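Local coordinates for ribosome maturation protein SDO1 homolog (Methanothermobacter thermautotrophicus, PDB 2WBM), which probably takes part in ribosome maturation, binding RNA and the ribosome, as an archaeal member of the SDO1/SBDS family, at residues A[124-128]-A[166-171]; A[141-146]-A[177-181]; A[183-189]-A[222-228]. One frame throughout, in Å; residues are numbered along the deposited sequence.

Contact 1. Residues A[124-128]-A[166-171]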
# COMPACT_ATOMS: atom_id res chain seq x y z
N ILE A 124 -3.90 -4.84 3.51
CA ILE A 124 -3.24 -4.79 4.83
C ILE A 124 -2.89 -6.20 5.30
O ILE A 124 -1.77 -6.45 5.76
CB ILE A 124 -4.11 -4.06 5.89
CG1 ILE A 124 -4.17 -2.55 5.62
CG2 ILE A 124 -3.57 -4.31 7.31
CD1 ILE A 124 -5.41 -1.86 6.28
N ILE A 125 -3.85 -7.13 5.20
CA ILE A 125 -3.59 -8.51 5.60
C ILE A 125 -2.39 -9.05 4.81
O ILE A 125 -1.48 -9.66 5.38
CB ILE A 125 -4.83 -9.41 5.36
CG1 ILE A 125 -5.95 -9.06 6.36
CG2 ILE A 125 -4.46 -10.92 5.42
CD1 ILE A 125 -7.33 -9.64 6.03
N ASN A 126 -2.40 -8.83 3.50
CA ASN A 126 -1.33 -9.35 2.66
C ASN A 126 0.03 -8.74 2.95
O ASN A 126 1.03 -9.46 2.99
CB ASN A 126 -1.69 -9.26 1.18
CG ASN A 126 -2.73 -10.29 0.78
OD1 ASN A 126 -2.88 -11.33 1.42
ND2 ASN A 126 -3.46 -10.00 -0.28
N LYS A 127 0.06 -7.44 3.17
CA LYS A 127 1.32 -6.74 3.43
C LYS A 127 1.90 -7.19 4.76
O LYS A 127 3.10 -7.44 4.86
CB LYS A 127 1.12 -5.21 3.40
CG LYS A 127 2.38 -4.41 3.74
CD LYS A 127 3.47 -4.58 2.70
CE LYS A 127 4.56 -3.54 2.84
NZ LYS A 127 5.70 -3.87 1.94
N ILE A 128 1.06 -7.32 5.78
CA ILE A 128 1.52 -7.86 7.06
C ILE A 128 2.03 -9.30 6.91
O ILE A 128 3.11 -9.63 7.41
CB ILE A 128 0.45 -7.75 8.19
CG1 ILE A 128 0.13 -6.28 8.46
CG2 ILE A 128 0.93 -8.48 9.46
CD1 ILE A 128 -1.01 -6.04 9.49
N GLN A 166 -1.76 2.38 7.48
CA GLN A 166 -2.59 1.48 8.27
C GLN A 166 -1.87 0.20 8.67
O GLN A 166 -2.16 -0.36 9.73
CB GLN A 166 -3.87 1.13 7.54
CG GLN A 166 -4.77 2.33 7.27
CD GLN A 166 -6.19 1.91 7.00
OE1 GLN A 166 -6.85 1.33 7.87
NE2 GLN A 166 -6.68 2.20 5.80
N VAL A 167 -0.94 -0.26 7.83
CA VAL A 167 -0.19 -1.47 8.17
C VAL A 167 0.47 -1.32 9.55
O VAL A 167 0.39 -2.22 10.38
CB VAL A 167 0.84 -1.81 7.07
CG1 VAL A 167 1.96 -2.70 7.62
CG2 VAL A 167 0.13 -2.48 5.89
N ASN A 168 1.11 -0.18 9.78
CA ASN A 168 1.76 0.07 11.08
C ASN A 168 0.79 0.17 12.26
O ASN A 168 1.08 -0.32 13.35
CB ASN A 168 2.65 1.31 11.02
CG ASN A 168 3.82 1.15 10.05
OD1 ASN A 168 4.33 0.04 9.84
ND2 ASN A 168 4.24 2.26 9.46
N ILE A 169 -0.36 0.82 12.03
CA ILE A 169 -1.43 0.89 13.03
C ILE A 169 -1.95 -0.51 13.37
O ILE A 169 -2.06 -0.89 14.54
CB ILE A 169 -2.61 1.76 12.52
CG1 ILE A 169 -2.14 3.22 12.34
CG2 ILE A 169 -3.81 1.68 13.48
CD1 ILE A 169 -3.15 4.12 11.60
N VAL A 170 -2.25 -1.29 12.33
CA VAL A 170 -2.82 -2.62 12.52
C VAL A 170 -1.79 -3.56 13.18
O VAL A 170 -2.13 -4.32 14.10
CB VAL A 170 -3.36 -3.21 11.19
CG1 VAL A 170 -3.81 -4.64 11.38
CG2 VAL A 170 -4.51 -2.35 10.65
N LEU A 171 -0.54 -3.48 12.75
CA LEU A 171 0.49 -4.32 13.35
C LEU A 171 0.55 -4.10 14.86
O LEU A 171 0.60 -5.07 15.64
CB LEU A 171 1.86 -4.06 12.70
CG LEU A 171 3.04 -4.88 13.23
CD1 LEU A 171 2.81 -6.37 13.03
CD2 LEU A 171 4.33 -4.41 12.56

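Contact 2. Residues A[141-146]-A[177-181]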
# COMPACT_ATOMS: atom_id res chain seq x y z
N HIS A 141 3.66 -15.93 9.17
CA HIS A 141 2.25 -16.11 9.53
C HIS A 141 1.44 -16.16 8.23
O HIS A 141 1.56 -15.25 7.40
CB HIS A 141 1.75 -14.93 10.37
CG HIS A 141 2.29 -14.89 11.76
ND1 HIS A 141 1.96 -15.82 12.72
CD2 HIS A 141 3.11 -14.00 12.37
CE1 HIS A 141 2.57 -15.52 13.86
NE2 HIS A 141 3.28 -14.42 13.67
N PRO A 142 0.63 -17.21 8.04
CA PRO A 142 -0.26 -17.20 6.88
C PRO A 142 -1.24 -16.01 6.96
O PRO A 142 -1.56 -15.55 8.07
CB PRO A 142 -1.03 -18.52 7.02
CG PRO A 142 -0.18 -19.37 7.90
CD PRO A 142 0.46 -18.42 8.86
N PRO A 143 -1.70 -15.50 5.79
CA PRO A 143 -2.73 -14.45 5.75
C PRO A 143 -3.93 -14.72 6.68
O PRO A 143 -4.36 -13.81 7.39
CB PRO A 143 -3.16 -14.44 4.29
CG PRO A 143 -1.90 -14.80 3.56
CD PRO A 143 -1.19 -15.81 4.44
N LYS A 144 -4.43 -15.95 6.68
CA LYS A 144 -5.57 -16.33 7.54
C LYS A 144 -5.31 -16.06 9.03
O LYS A 144 -6.23 -15.71 9.76
CB LYS A 144 -5.95 -17.80 7.35
CG LYS A 144 -6.62 -18.09 6.02
CD LYS A 144 -6.74 -19.60 5.79
CE LYS A 144 -7.09 -19.93 4.35
NZ LYS A 144 -8.42 -19.37 3.94
N ARG A 145 -4.06 -16.22 9.47
CA ARG A 145 -3.71 -16.01 10.88
C ARG A 145 -3.72 -14.53 11.24
O ARG A 145 -4.18 -14.15 12.33
CB ARG A 145 -2.34 -16.62 11.20
CG ARG A 145 -2.03 -16.70 12.69
CD ARG A 145 -2.94 -17.71 13.37
NE ARG A 145 -3.04 -17.56 14.82
CZ ARG A 145 -3.79 -16.65 15.44
NH1 ARG A 145 -4.50 -15.76 14.74
NH2 ARG A 145 -3.83 -16.61 16.77
N ILE A 146 -3.21 -13.71 10.32
CA ILE A 146 -3.21 -12.26 10.46
C ILE A 146 -4.66 -11.77 10.53
O ILE A 146 -5.01 -10.94 11.37
CB ILE A 146 -2.48 -11.56 9.28
CG1 ILE A 146 -0.99 -11.99 9.20
CG2 ILE A 146 -2.61 -10.04 9.37
CD1 ILE A 146 -0.23 -11.90 10.51
N LYS A 177 -2.08 -9.90 20.32
CA LYS A 177 -2.83 -11.12 20.06
C LYS A 177 -1.94 -12.26 19.58
O LYS A 177 -2.14 -13.41 19.98
CB LYS A 177 -3.98 -10.86 19.09
CG LYS A 177 -4.98 -9.80 19.55
CD LYS A 177 -5.54 -10.10 20.94
CE LYS A 177 -6.60 -9.07 21.33
NZ LYS A 177 -6.98 -9.18 22.77
N ILE A 178 -0.96 -11.95 18.74
CA ILE A 178 -0.00 -12.95 18.26
C ILE A 178 1.44 -12.45 18.31
O ILE A 178 1.67 -11.24 18.26
CB ILE A 178 -0.31 -13.45 16.82
CG1 ILE A 178 -0.58 -12.28 15.87
CG2 ILE A 178 -1.46 -14.45 16.86
CD1 ILE A 178 -0.40 -12.64 14.40
N PRO A 179 2.41 -13.39 18.40
CA PRO A 179 3.81 -13.01 18.40
C PRO A 179 4.17 -12.60 16.98
O PRO A 179 4.10 -13.43 16.07
CB PRO A 179 4.54 -14.32 18.77
CG PRO A 179 3.49 -15.25 19.24
CD PRO A 179 2.24 -14.84 18.55
N ILE A 180 4.55 -11.34 16.80
CA ILE A 180 4.73 -10.82 15.45
C ILE A 180 5.70 -9.64 15.37
O ILE A 180 5.72 -8.77 16.26
CB ILE A 180 3.36 -10.44 14.80
CG1 ILE A 180 3.51 -10.18 13.30
CG2 ILE A 180 2.68 -9.28 15.57
CD1 ILE A 180 2.20 -10.23 12.53
N LYS A 181 6.48 -9.62 14.30
CA LYS A 181 7.47 -8.59 14.06
C LYS A 181 7.72 -8.57 12.55
O LYS A 181 7.69 -9.62 11.91
CB LYS A 181 8.76 -8.98 14.78
CG LYS A 181 9.82 -7.90 14.89
CD LYS A 181 11.08 -8.47 15.56
CE LYS A 181 12.17 -7.42 15.71
NZ LYS A 181 12.76 -7.01 14.40

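Contact 3. Residues A[183-189]-A[222-228]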
# COMPACT_ATOMS: atom_id res chain seq x y z
N GLU A 183 10.35 -8.45 9.77
CA GLU A 183 11.77 -8.79 9.68
C GLU A 183 12.10 -9.37 8.33
O GLU A 183 11.38 -10.24 7.82
CB GLU A 183 12.15 -9.78 10.78
CG GLU A 183 13.65 -9.91 11.00
CD GLU A 183 14.00 -10.46 12.38
OE1 GLU A 183 13.46 -9.94 13.39
OE2 GLU A 183 14.82 -11.39 12.45
N LYS A 184 13.18 -8.88 7.73
CA LYS A 184 13.71 -9.47 6.52
C LYS A 184 14.54 -10.67 6.95
O LYS A 184 15.08 -10.69 8.06
CB LYS A 184 14.61 -8.50 5.75
CG LYS A 184 14.00 -7.14 5.45
CD LYS A 184 12.90 -7.18 4.40
CE LYS A 184 12.31 -5.77 4.20
NZ LYS A 184 11.07 -5.75 3.37
N VAL A 185 14.60 -11.69 6.10
CA VAL A 185 15.46 -12.85 6.36
C VAL A 185 16.35 -13.08 5.15
O VAL A 185 16.03 -12.63 4.04
CB VAL A 185 14.67 -14.13 6.68
CG1 VAL A 185 13.73 -13.91 7.88
CG2 VAL A 185 13.90 -14.62 5.46
N ARG A 186 17.46 -13.76 5.37
CA ARG A 186 18.38 -14.09 4.26
C ARG A 186 18.37 -15.58 4.03
O ARG A 186 18.50 -16.36 4.97
CB ARG A 186 19.79 -13.58 4.56
CG ARG A 186 19.91 -12.06 4.31
CD ARG A 186 21.35 -11.55 4.30
NE ARG A 186 21.37 -10.09 4.22
CZ ARG A 186 22.44 -9.34 3.95
NH1 ARG A 186 23.62 -9.91 3.72
NH2 ARG A 186 22.33 -8.02 3.91
N VAL A 187 18.17 -15.97 2.77
CA VAL A 187 18.07 -17.36 2.39
C VAL A 187 19.19 -17.65 1.41
O VAL A 187 19.38 -16.90 0.45
CB VAL A 187 16.72 -17.61 1.68
CG1 VAL A 187 16.60 -19.07 1.25
CG2 VAL A 187 15.53 -17.19 2.61
N ALA A 188 19.93 -18.73 1.65
CA ALA A 188 20.94 -19.16 0.70
C ALA A 188 20.29 -20.22 -0.17
O ALA A 188 19.68 -21.18 0.33
CB ALA A 188 22.15 -19.74 1.43
N ILE A 189 20.40 -20.04 -1.48
CA ILE A 189 19.84 -21.02 -2.40
C ILE A 189 20.94 -21.59 -3.26
O ILE A 189 21.97 -20.94 -3.49
CB ILE A 189 18.70 -20.42 -3.28
CG1 ILE A 189 19.26 -19.48 -4.36
CG2 ILE A 189 17.68 -19.66 -2.41
CD1 ILE A 189 18.23 -19.00 -5.37
N ALA A 222 23.03 -18.30 -4.54
CA ALA A 222 22.70 -16.90 -4.29
C ALA A 222 22.19 -16.76 -2.86
O ALA A 222 21.52 -17.66 -2.35
CB ALA A 222 21.66 -16.40 -5.25
N VAL A 223 22.58 -15.68 -2.22
CA VAL A 223 22.00 -15.29 -0.94
C VAL A 223 21.00 -14.19 -1.25
O VAL A 223 21.34 -13.20 -1.91
CB VAL A 223 23.08 -14.84 0.02
CG1 VAL A 223 22.48 -14.39 1.36
CG2 VAL A 223 24.09 -16.00 0.22
N VAL A 224 19.76 -14.38 -0.81
CA VAL A 224 18.66 -13.47 -1.15
C VAL A 224 18.03 -12.95 0.12
O VAL A 224 17.69 -13.74 0.99
CB VAL A 224 17.57 -14.15 -2.00
CG1 VAL A 224 16.52 -13.11 -2.46
CG2 VAL A 224 18.20 -14.83 -3.24
N GLU A 225 17.90 -11.63 0.23
CA GLU A 225 17.20 -11.03 1.35
C GLU A 225 15.74 -10.86 0.93
O GLU A 225 15.45 -10.21 -0.08
CB GLU A 225 17.82 -9.69 1.73
CG GLU A 225 17.13 -8.97 2.86
CD GLU A 225 17.97 -7.83 3.41
OE1 GLU A 225 18.91 -8.10 4.19
OE2 GLU A 225 17.68 -6.67 3.06
N ILE A 226 14.84 -11.48 1.70
CA ILE A 226 13.41 -11.41 1.40
C ILE A 226 12.62 -10.92 2.62
O ILE A 226 13.09 -11.06 3.76
CB ILE A 226 12.84 -12.77 0.93
CG1 ILE A 226 13.00 -13.86 2.01
CG2 ILE A 226 13.54 -13.22 -0.37
CD1 ILE A 226 12.17 -15.11 1.75
N PRO A 227 11.42 -10.34 2.39
CA PRO A 227 10.49 -10.11 3.49
C PRO A 227 10.25 -11.44 4.18
O PRO A 227 10.07 -12.45 3.51
CB PRO A 227 9.22 -9.63 2.76
CG PRO A 227 9.76 -8.92 1.57
CD PRO A 227 10.89 -9.82 1.11
N GLY A 228 10.30 -11.44 5.51
CA GLY A 228 10.28 -12.71 6.24
C GLY A 228 9.06 -13.58 6.04
O GLY A 228 9.13 -14.80 6.20

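Contact 1. Residues A[124-128]-A[166-171]
Gln166 offers the flat group of this contact: the delta methyl (CD1) of Ile124 lies over one face of its carboxamide, with CD1 of Ile124 3.9 Å from CD of Gln166 and nearly straight above it. The same methyl rests closer still on the aliphatic root, Ile124 CD1 to Gln166 CB being 3.6 Å. At the other end of the amide, NE2 of Gln166 donates to the backbone oxygens of Asp158 and Lys161. A glutamine suits the place because its face and CB can pack against an isoleucine while OE1 and NE2 are bonded outside the two segments.

The rest is apolar interlocking. Val167 spreads its two methyls along helix 124-128: CG2 of Val167 meets CG of Lys127 at 3.7 Å, whereas CG1 of Val167 approaches CG1 of Ile128 at 4.1 Å. Lys127 contributes only the start of its chain, which bends at chi2 (65°) and carries NZ off to a salt bridge with Glu131. Ile128 reaches further, its CD1 coming to 3.7 Å from CG1 of Val170, and Ile124 CG2 touches Val170 CG2 from the neighbouring turn at 4.0 Å. Beta-branched residues fit here, giving compact, rigid surfaces.

The local axes pass 9.8 Å apart at 76°, so the helices meet over a short patch rather than along a groove. Both belong to the three-helix bundle of SBDS domain II. Helix 143-152 closes one flank, through Met150 on Val170 and Ile146 on Ile128, and Phe182 of strand 181-191 packs against Ile128, Val167 and Leu171.

Contact 2. Residues A[141-146]-A[177-181]
His141 and the backbone of Pro179 make the polar link between the two segments: NE2 of the imidazole donates to Pro179 O over 2.7 Å, with an angle of 150° at the hydrogen. The oxygen lies at the ring edge, close to the imidazole plane, although the donor is tilted from the plane of the carbonyl. Over one face of the same ring sits the delta methyl (CD1) of Ile178, 4.1 Å from the ring centroid and almost on the ring normal, a CH-pi contact.

Ile178 has a second job. Its CG2 covers one face of the Arg145 guanidinium, off toward the rim, and comes within 3.2 Å of Arg145 NH2. CG1 of Ile178 sits between the backbone N and carbonyl carbon (chi1 48°), which lets one branch serve the imidazole and the other the arginine. Ile146 CD1 completes the shell, touching Ile180 CD1 at 3.6 Å and Ile178 CD1 at 4.0 Å.

Further out, Pro142 is the N-cap of helix 143-152 and its oxygen accepts from Arg145 N at 2.9 Å. Pro143 suits the first turn, where a residue without an N-H costs little. Asn134 packs on both His141 and Pro179, while Ile180 leans on Ile128, Leu171 and Ile174.

Donation from NE2 means that this nitrogen bears a hydrogen, and the largely apolar setting should strengthen the bond. No polar atom of 177-181 bonds to the guanidinium: NH1 has no partner in the model, probably at some desolvation cost, though water may reach the rest of this partly buried group, whose face packs on Ile178.

Contact 3. Residues A[183-189]-A[222-228]
Arg186 and Glu225, a non-hydrogen-bonded pair on two antiparallel strands, are brought together by complementary torsions: CG of Glu225 stands opposite its own backbone N (chi1 179°), while the Arg186 chain leaves with CG opposite its carbonyl carbon and runs extended to NE. NE of Arg186 reaches OE1 of Glu225 at 3.2 Å in the guanidinium plane, and a weak bond from Arg186 NH2 to the same OE1 spans 3.4 Å. OE1 is met from the anti side by a donor well out of the carboxylate plane, and the two planes are turned 51° apart, so this is not the flat, two-oxygen bridge.

On the other face of the sheet, Ile226 has CG1 between backbone N and carbonyl carbon (chi1 61°), which sets it 3.6 Å from CG2 of Val185; its CD1 meets Val187 CG2 at 4.0 Å. Farther along, Ile189 and Val224 pack on Phe234 of helix 231-241, while Val187 lies against Thr248 and Leu250 of strand 247-250.

Backbone bonds stitch Val185 to Ile226, Val187 to Val224 and Ile189 to Ala222, each pair in both directions. Pro227 falls opposite Lys184 in a non-hydrogen-bonded position, needing no N-H. Beyond it Gly228, without a side chain, lets Glu183 O approach its N to 2.8 Å in a weak, bent bond.

These are the two central strands of a ferredoxin-like C-terminal domain. The face of Val185, Val187 and Ile226 is apolar, whereas the other mixes the bridge with Ala188 and Val223; the bridge, at the more exposed end, probably adds only modest stability beside the ladder.

Overall arrangement
Contacts 1 and 2 belong to the same domain and share one apolar core, Ile125 of contact 1 packing on Pro143 of contact 2, and their segments alternate along the chain. Contact 1 is the buried helix-to-helix core, almost wholly hydrocarbon; contact 2, farther from the centre of the chain, fastens the start of helix 143-152 to the linker after helix 163-174 and adds one strong polar bond. That linker runs directly into strand 181-191, so contact 3 follows in sequence though it belongs to the C-terminal domain, its centre about 19 Å from that of contact 2. There backbone bonding dominates, with one apolar face and one of mixed character that carries an exposed salt bridge.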